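Local coordinates for protein type III effector HopU1 (Pseudomonas syringae pv. tomato, PDB 3U0J) that probably transfers ADP-ribose from NAD+ to arginine side chains of target proteins, acting as a type III effector against plant immunity, at residues G190-I203 and S238-I252. Residues are numbered along the deposited sequence; the frame is centred on the assembly and turned at random.
Sequences GRYVEPAFMSTTRI and SEEEIMLPMMSEFVI
Ser199, Thr200 and Thr201 lie antiparallel to Met243, Ile242 and Glu241, and the same two chains pair again at Tyr192-Glu194 with Ser248-Phe250, so one antiparallel ladder, interrupted by a bend, links the five-stranded mixed sheet (strands 192-194 and 248-257) of an ADP-ribosyltransferase fold to its three-stranded antiparallel sheet (199-201 and 241-243). The Ser-Thr-Thr strand beside the Glu-x-Glu of Glu239 and Glu241 is consistent with the active-site motifs of arginine-specific family members. Here hydroxyls reinforce the backbone pairing. Thr200 turns OG1 between its own N and carbonyl carbon (chi1 72°), where it donates to Ile242 O at 2.8 Å; the same oxygen takes Thr200 N, two bonds from one residue. Ser199 OG reaches Glu241 OE2 only weakly, while Glu241 OE1 is held by Ser234.

Aromatic and methionine side chains pack around the bend. Against helices 116-126 and 145-162, Met246 lays CG over one face of Phe197, 3.7 Å above its plane and offset toward the rim, while the sulfurs of Met243 and Met246 stand obliquely to the ring; His98 meets it edge-to-face. Met198, bent at chi3, carries CE to Phe250 CE2 and the edge of Tyr192, whose CD1 lies 3.9 Å from Phe250 CD2. A water accepts from Met198 N and lies within hydrogen-bonding distance of Ala196 O, Pro245 O and Ser248 OG.

At one end, Arg191 NH1 forms a salt bridge with Glu249 OE2 at 3.2 Å; OE2 lies in the guanidinium plane at its edge but is met from above the carboxylate, the guanidinium and carboxylate planes 75° apart. Glu249 OE1 pairs with Arg133. At the other, Thr201 OG1 donates to Glu239 O at 2.8 Å and, closing an ST turn, accepts from Ile203 N at 3.2 Å.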
loop_
_atom_site.group_PDB
_atom_site.type_symbol
_atom_site.label_atom_id
_atom_site.label_comp_id
_atom_site.label_asym_id
_atom_site.label_seq_id
_atom_site.Cartn_x
_atom_site.Cartn_y
_atom_site.Cartn_z
ATOM N N GLY A 190 -5.907 18.374 -13.975
ATOM C CA GLY A 190 -4.787 17.465 -13.878
ATOM C C GLY A 190 -5.110 16.243 -13.039
ATOM O O GLY A 190 -5.774 16.330 -11.999
ATOM N N ARG A 191 -4.629 15.088 -13.481
ATOM C CA ARG A 191 -4.827 13.869 -12.706
ATOM C C ARG A 191 -3.992 13.812 -11.428
ATOM O O ARG A 191 -2.845 14.253 -11.386
ATOM C CB ARG A 191 -4.546 12.643 -13.570
ATOM C CG ARG A 191 -5.547 12.478 -14.687
ATOM C CD ARG A 191 -5.080 11.483 -15.721
ATOM N NE ARG A 191 -6.144 11.241 -16.692
ATOM C CZ ARG A 191 -6.168 10.217 -17.541
ATOM N NH1 ARG A 191 -5.178 9.327 -17.546
ATOM N NH2 ARG A 191 -7.193 10.086 -18.382
ATOM N N TYR A 192 -4.583 13.278 -10.376
ATOM C CA TYR A 192 -3.811 12.921 -9.218
ATOM C C TYR A 192 -3.225 11.549 -9.482
ATOM O O TYR A 192 -3.953 10.579 -9.707
ATOM C CB TYR A 192 -4.695 12.885 -7.982
ATOM C CG TYR A 192 -3.938 12.580 -6.713
ATOM C CD1 TYR A 192 -3.974 11.309 -6.157
ATOM C CD2 TYR A 192 -3.187 13.555 -6.073
ATOM C CE1 TYR A 192 -3.294 11.014 -4.991
ATOM C CE2 TYR A 192 -2.503 13.269 -4.897
ATOM C CZ TYR A 192 -2.560 11.992 -4.365
ATOM O OH TYR A 192 -1.877 11.672 -3.213
ATOM N N VAL A 193 -1.902 11.471 -9.463
ATOM C CA VAL A 193 -1.201 10.227 -9.752
ATOM C C VAL A 193 -0.294 9.836 -8.595
ATOM O O VAL A 193 0.546 10.631 -8.144
ATOM C CB VAL A 193 -0.360 10.363 -11.027
ATOM C CG1 VAL A 193 0.470 9.103 -11.259
ATOM C CG2 VAL A 193 -1.265 10.652 -12.219
ATOM N N GLU A 194 -0.471 8.610 -8.111
ATOM C CA GLU A 194 0.360 8.091 -7.020
ATOM C C GLU A 194 1.296 6.961 -7.485
ATOM O O GLU A 194 0.847 5.848 -7.773
ATOM C CB GLU A 194 -0.510 7.616 -5.859
ATOM C CG GLU A 194 0.280 6.840 -4.822
ATOM C CD GLU A 194 1.376 7.676 -4.209
ATOM O OE1 GLU A 194 2.562 7.452 -4.532
ATOM O OE2 GLU A 194 1.039 8.578 -3.418
ATOM N N PRO A 195 2.601 7.252 -7.586
ATOM C CA PRO A 195 3.548 6.244 -8.095
ATOM C C PRO A 195 3.713 5.070 -7.148
ATOM O O PRO A 195 4.046 3.969 -7.588
ATOM C CB PRO A 195 4.866 7.010 -8.205
ATOM C CG PRO A 195 4.434 8.473 -8.337
ATOM C CD PRO A 195 3.184 8.600 -7.515
ATOM N N ALA A 196 3.484 5.284 -5.858
ATOM C CA ALA A 196 3.649 4.199 -4.898
ATOM C C ALA A 196 2.350 3.411 -4.733
ATOM O O ALA A 196 1.393 3.639 -5.460
ATOM C CB ALA A 196 4.144 4.733 -3.577
ATOM N N PHE A 197 2.327 2.485 -3.778
ATOM C CA PHE A 197 1.146 1.674 -3.494
ATOM C C PHE A 197 0.192 2.456 -2.612
ATOM O O PHE A 197 0.457 2.586 -1.422
ATOM C CB PHE A 197 1.572 0.416 -2.720
ATOM C CG PHE A 197 2.449 -0.504 -3.500
ATOM C CD1 PHE A 197 1.904 -1.431 -4.362
ATOM C CD2 PHE A 197 3.811 -0.426 -3.394
ATOM C CE1 PHE A 197 2.709 -2.267 -5.108
ATOM C CE2 PHE A 197 4.624 -1.250 -4.138
ATOM C CZ PHE A 197 4.072 -2.180 -4.991
ATOM N N MET A 198 -0.912 2.964 -3.154
ATOM C CA MET A 198 -1.843 3.724 -2.322
ATOM C C MET A 198 -2.595 2.853 -1.333
ATOM O O MET A 198 -3.054 1.744 -1.649
ATOM C CB MET A 198 -2.841 4.536 -3.130
ATOM C CG MET A 198 -3.386 5.709 -2.312
ATOM S SD MET A 198 -4.744 6.590 -3.075
ATOM C CE MET A 198 -3.893 7.495 -4.344
ATOM N N SER A 199 -2.710 3.363 -0.118
ATOM C CA SER A 199 -3.355 2.627 0.949
ATOM C C SER A 199 -4.572 3.407 1.367
ATOM O O SER A 199 -4.500 4.616 1.579
ATOM C CB SER A 199 -2.401 2.477 2.126
ATOM O OG SER A 199 -3.069 1.910 3.231
ATOM N N THR A 200 -5.697 2.727 1.480
ATOM C CA THR A 200 -6.953 3.415 1.734
ATOM C C THR A 200 -7.785 2.593 2.707
ATOM O O THR A 200 -7.471 1.430 2.959
ATOM C CB THR A 200 -7.747 3.614 0.419
ATOM O OG1 THR A 200 -8.283 2.354 -0.024
ATOM C CG2 THR A 200 -6.851 4.215 -0.682
ATOM N N THR A 201 -8.843 3.176 3.255
ATOM C CA THR A 201 -9.671 2.413 4.182
ATOM C C THR A 201 -11.146 2.525 3.836
ATOM O O THR A 201 -11.602 3.570 3.402
ATOM C CB THR A 201 -9.447 2.845 5.636
ATOM O OG1 THR A 201 -10.276 2.059 6.491
ATOM C CG2 THR A 201 -9.830 4.269 5.801
ATOM N N ARG A 202 -11.884 1.437 4.018
ATOM C CA ARG A 202 -13.330 1.465 3.819
ATOM C C ARG A 202 -14.073 2.286 4.885
ATOM O O ARG A 202 -15.183 2.769 4.653
ATOM C CB ARG A 202 -13.878 0.050 3.813
ATOM C CG ARG A 202 -13.842 -0.616 2.468
ATOM C CD ARG A 202 -14.389 -2.034 2.577
ATOM N NE ARG A 202 -13.364 -2.926 3.101
ATOM C CZ ARG A 202 -13.314 -4.230 2.846
ATOM N NH1 ARG A 202 -14.252 -4.788 2.079
ATOM N NH2 ARG A 202 -12.324 -4.968 3.351
ATOM N N ILE A 203 -13.454 2.439 6.048
ATOM C CA ILE A 203 -14.103 3.065 7.182
ATOM C C ILE A 203 -13.753 4.554 7.307
ATOM O O ILE A 203 -12.605 4.913 7.618
ATOM C CB ILE A 203 -13.709 2.342 8.478
ATOM C CG1 ILE A 203 -13.741 0.818 8.276
ATOM C CG2 ILE A 203 -14.608 2.769 9.617
ATOM C CD1 ILE A 203 -12.919 0.033 9.335
ATOM N N SER A 238 -8.460 -5.094 11.006
ATOM C CA SER A 238 -9.463 -4.143 11.505
ATOM C C SER A 238 -9.376 -2.762 10.839
ATOM O O SER A 238 -10.346 -2.004 10.862
ATOM C CB SER A 238 -9.301 -3.967 13.017
ATOM O OG SER A 238 -8.102 -3.254 13.321
ATOM N N GLU A 239 -8.210 -2.423 10.288
ATOM C CA GLU A 239 -8.064 -1.181 9.541
ATOM C C GLU A 239 -8.845 -1.266 8.223
ATOM O O GLU A 239 -9.061 -0.258 7.569
ATOM C CB GLU A 239 -6.581 -0.833 9.309
ATOM C CG GLU A 239 -5.865 -0.224 10.525
ATOM C CD GLU A 239 -4.317 -0.309 10.449
ATOM O OE1 GLU A 239 -3.771 -0.810 9.431
ATOM O OE2 GLU A 239 -3.640 0.121 11.422
ATOM N N GLU A 240 -9.270 -2.474 7.851
ATOM C CA GLU A 240 -10.125 -2.710 6.679
ATOM C C GLU A 240 -9.628 -2.048 5.401
ATOM O O GLU A 240 -10.417 -1.431 4.675
ATOM C CB GLU A 240 -11.567 -2.265 6.935
ATOM C CG GLU A 240 -12.369 -3.171 7.859
ATOM C CD GLU A 240 -13.887 -2.946 7.741
ATOM O OE1 GLU A 240 -14.340 -2.341 6.733
ATOM O OE2 GLU A 240 -14.631 -3.391 8.653
ATOM N N GLU A 241 -8.339 -2.197 5.108
ATOM C CA GLU A 241 -7.738 -1.490 3.989
ATOM C C GLU A 241 -7.861 -2.116 2.584
ATOM O O GLU A 241 -7.900 -3.325 2.404
ATOM C CB GLU A 241 -6.292 -1.124 4.297
ATOM C CG GLU A 241 -5.511 -2.222 4.901
ATOM C CD GLU A 241 -4.231 -1.721 5.556
ATOM O OE1 GLU A 241 -3.982 -2.173 6.710
ATOM O OE2 GLU A 241 -3.496 -0.887 4.924
ATOM N N ILE A 242 -7.942 -1.229 1.601
ATOM C CA ILE A 242 -7.885 -1.561 0.199
ATOM C C ILE A 242 -6.600 -0.909 -0.321
ATOM O O ILE A 242 -6.349 0.263 -0.018
ATOM C CB ILE A 242 -9.076 -0.935 -0.512
ATOM C CG1 ILE A 242 -10.384 -1.410 0.115
ATOM C CG2 ILE A 242 -9.033 -1.248 -1.976
ATOM C CD1 ILE A 242 -10.524 -2.899 0.136
ATOM N N MET A 243 -5.778 -1.660 -1.067
ATOM C CA MET A 243 -4.479 -1.163 -1.558
ATOM C C MET A 243 -4.521 -1.104 -3.086
ATOM O O MET A 243 -5.151 -1.960 -3.717
ATOM C CB MET A 243 -3.333 -2.069 -1.061
ATOM C CG MET A 243 -1.886 -1.623 -1.414
ATOM S SD MET A 243 -0.538 -2.611 -0.670
ATOM C CE MET A 243 -0.568 -2.044 1.016
ATOM N N LEU A 244 -3.897 -0.087 -3.687
ATOM C CA LEU A 244 -3.875 0.029 -5.151
ATOM C C LEU A 244 -2.518 -0.337 -5.711
ATOM O O LEU A 244 -1.515 -0.140 -5.051
ATOM C CB LEU A 244 -4.199 1.451 -5.602
ATOM C CG LEU A 244 -5.638 1.956 -5.485
ATOM C CD1 LEU A 244 -6.578 0.803 -5.633
ATOM C CD2 LEU A 244 -5.849 2.578 -4.144
ATOM N N PRO A 245 -2.475 -0.849 -6.945
ATOM C CA PRO A 245 -1.199 -1.124 -7.620
ATOM C C PRO A 245 -0.414 0.161 -7.880
ATOM O O PRO A 245 -1.031 1.218 -7.950
ATOM C CB PRO A 245 -1.635 -1.714 -8.968
ATOM C CG PRO A 245 -3.060 -2.127 -8.789
ATOM C CD PRO A 245 -3.634 -1.179 -7.794
ATOM N N MET A 246 0.908 0.066 -8.040
ATOM C CA MET A 246 1.743 1.204 -8.446
ATOM C C MET A 246 1.080 2.040 -9.554
ATOM O O MET A 246 0.349 1.505 -10.392
ATOM C CB MET A 246 3.105 0.717 -8.955
ATOM C CG MET A 246 4.000 0.042 -7.939
ATOM S SD MET A 246 5.431 -0.692 -8.763
ATOM C CE MET A 246 4.772 -1.044 -10.381
ATOM N N MET A 247 1.351 3.346 -9.566
ATOM C CA MET A 247 0.890 4.228 -10.644
ATOM C C MET A 247 -0.624 4.286 -10.817
ATOM O O MET A 247 -1.127 4.305 -11.946
ATOM C CB MET A 247 1.544 3.870 -11.980
ATOM C CG MET A 247 2.914 4.511 -12.161
ATOM S SD MET A 247 2.907 6.309 -12.026
ATOM C CE MET A 247 4.561 6.577 -11.439
ATOM N N SER A 248 -1.343 4.322 -9.700
ATOM C CA SER A 248 -2.776 4.550 -9.744
ATOM C C SER A 248 -3.061 6.005 -10.086
ATOM O O SER A 248 -2.345 6.920 -9.658
ATOM C CB SER A 248 -3.411 4.200 -8.412
ATOM O OG SER A 248 -2.968 5.108 -7.433
ATOM N N GLU A 249 -4.124 6.214 -10.847
ATOM C CA GLU A 249 -4.396 7.503 -11.458
ATOM C C GLU A 249 -5.825 7.938 -11.146
ATOM O O GLU A 249 -6.752 7.127 -11.270
ATOM C CB GLU A 249 -4.216 7.343 -12.967
ATOM C CG GLU A 249 -3.603 8.530 -13.661
ATOM C CD GLU A 249 -2.737 8.144 -14.852
ATOM O OE1 GLU A 249 -2.198 7.005 -14.891
ATOM O OE2 GLU A 249 -2.587 9.009 -15.743
ATOM N N PHE A 250 -6.011 9.203 -10.753
ATOM C CA PHE A 250 -7.353 9.705 -10.382
ATOM C C PHE A 250 -7.741 11.061 -10.968
ATOM O O PHE A 250 -6.911 11.953 -11.131
ATOM C CB PHE A 250 -7.528 9.766 -8.860
ATOM C CG PHE A 250 -7.156 8.496 -8.161
ATOM C CD1 PHE A 250 -8.115 7.530 -7.892
ATOM C CD2 PHE A 250 -5.838 8.254 -7.793
ATOM C CE1 PHE A 250 -7.771 6.351 -7.264
ATOM C CE2 PHE A 250 -5.490 7.077 -7.167
ATOM C CZ PHE A 250 -6.460 6.122 -6.901
ATOM N N VAL A 251 -9.026 11.197 -11.274
ATOM C CA VAL A 251 -9.619 12.477 -11.615
ATOM C C VAL A 251 -10.166 13.077 -10.331
ATOM O O VAL A 251 -10.891 12.404 -9.591
ATOM C CB VAL A 251 -10.803 12.277 -12.565
ATOM C CG1 VAL A 251 -11.511 13.595 -12.827
ATOM C CG2 VAL A 251 -10.339 11.629 -13.863
ATOM N N ILE A 252 -9.836 14.329 -10.045
ATOM C CA ILE A 252 -10.476 14.964 -8.903
ATOM C C ILE A 252 -11.811 15.554 -9.321
ATOM O O ILE A 252 -11.845 16.584 -9.982
ATOM C CB ILE A 252 -9.605 16.052 -8.302
ATOM C CG1 ILE A 252 -8.199 15.492 -8.045
ATOM C CG2 ILE A 252 -10.247 16.572 -7.026
ATOM C CD1 ILE A 252 -7.154 16.526 -7.730
HETATM O O HOH W 1 -8.363 16.013 -12.572
HETATM O O HOH W 2 -1.223 3.148 -5.877
#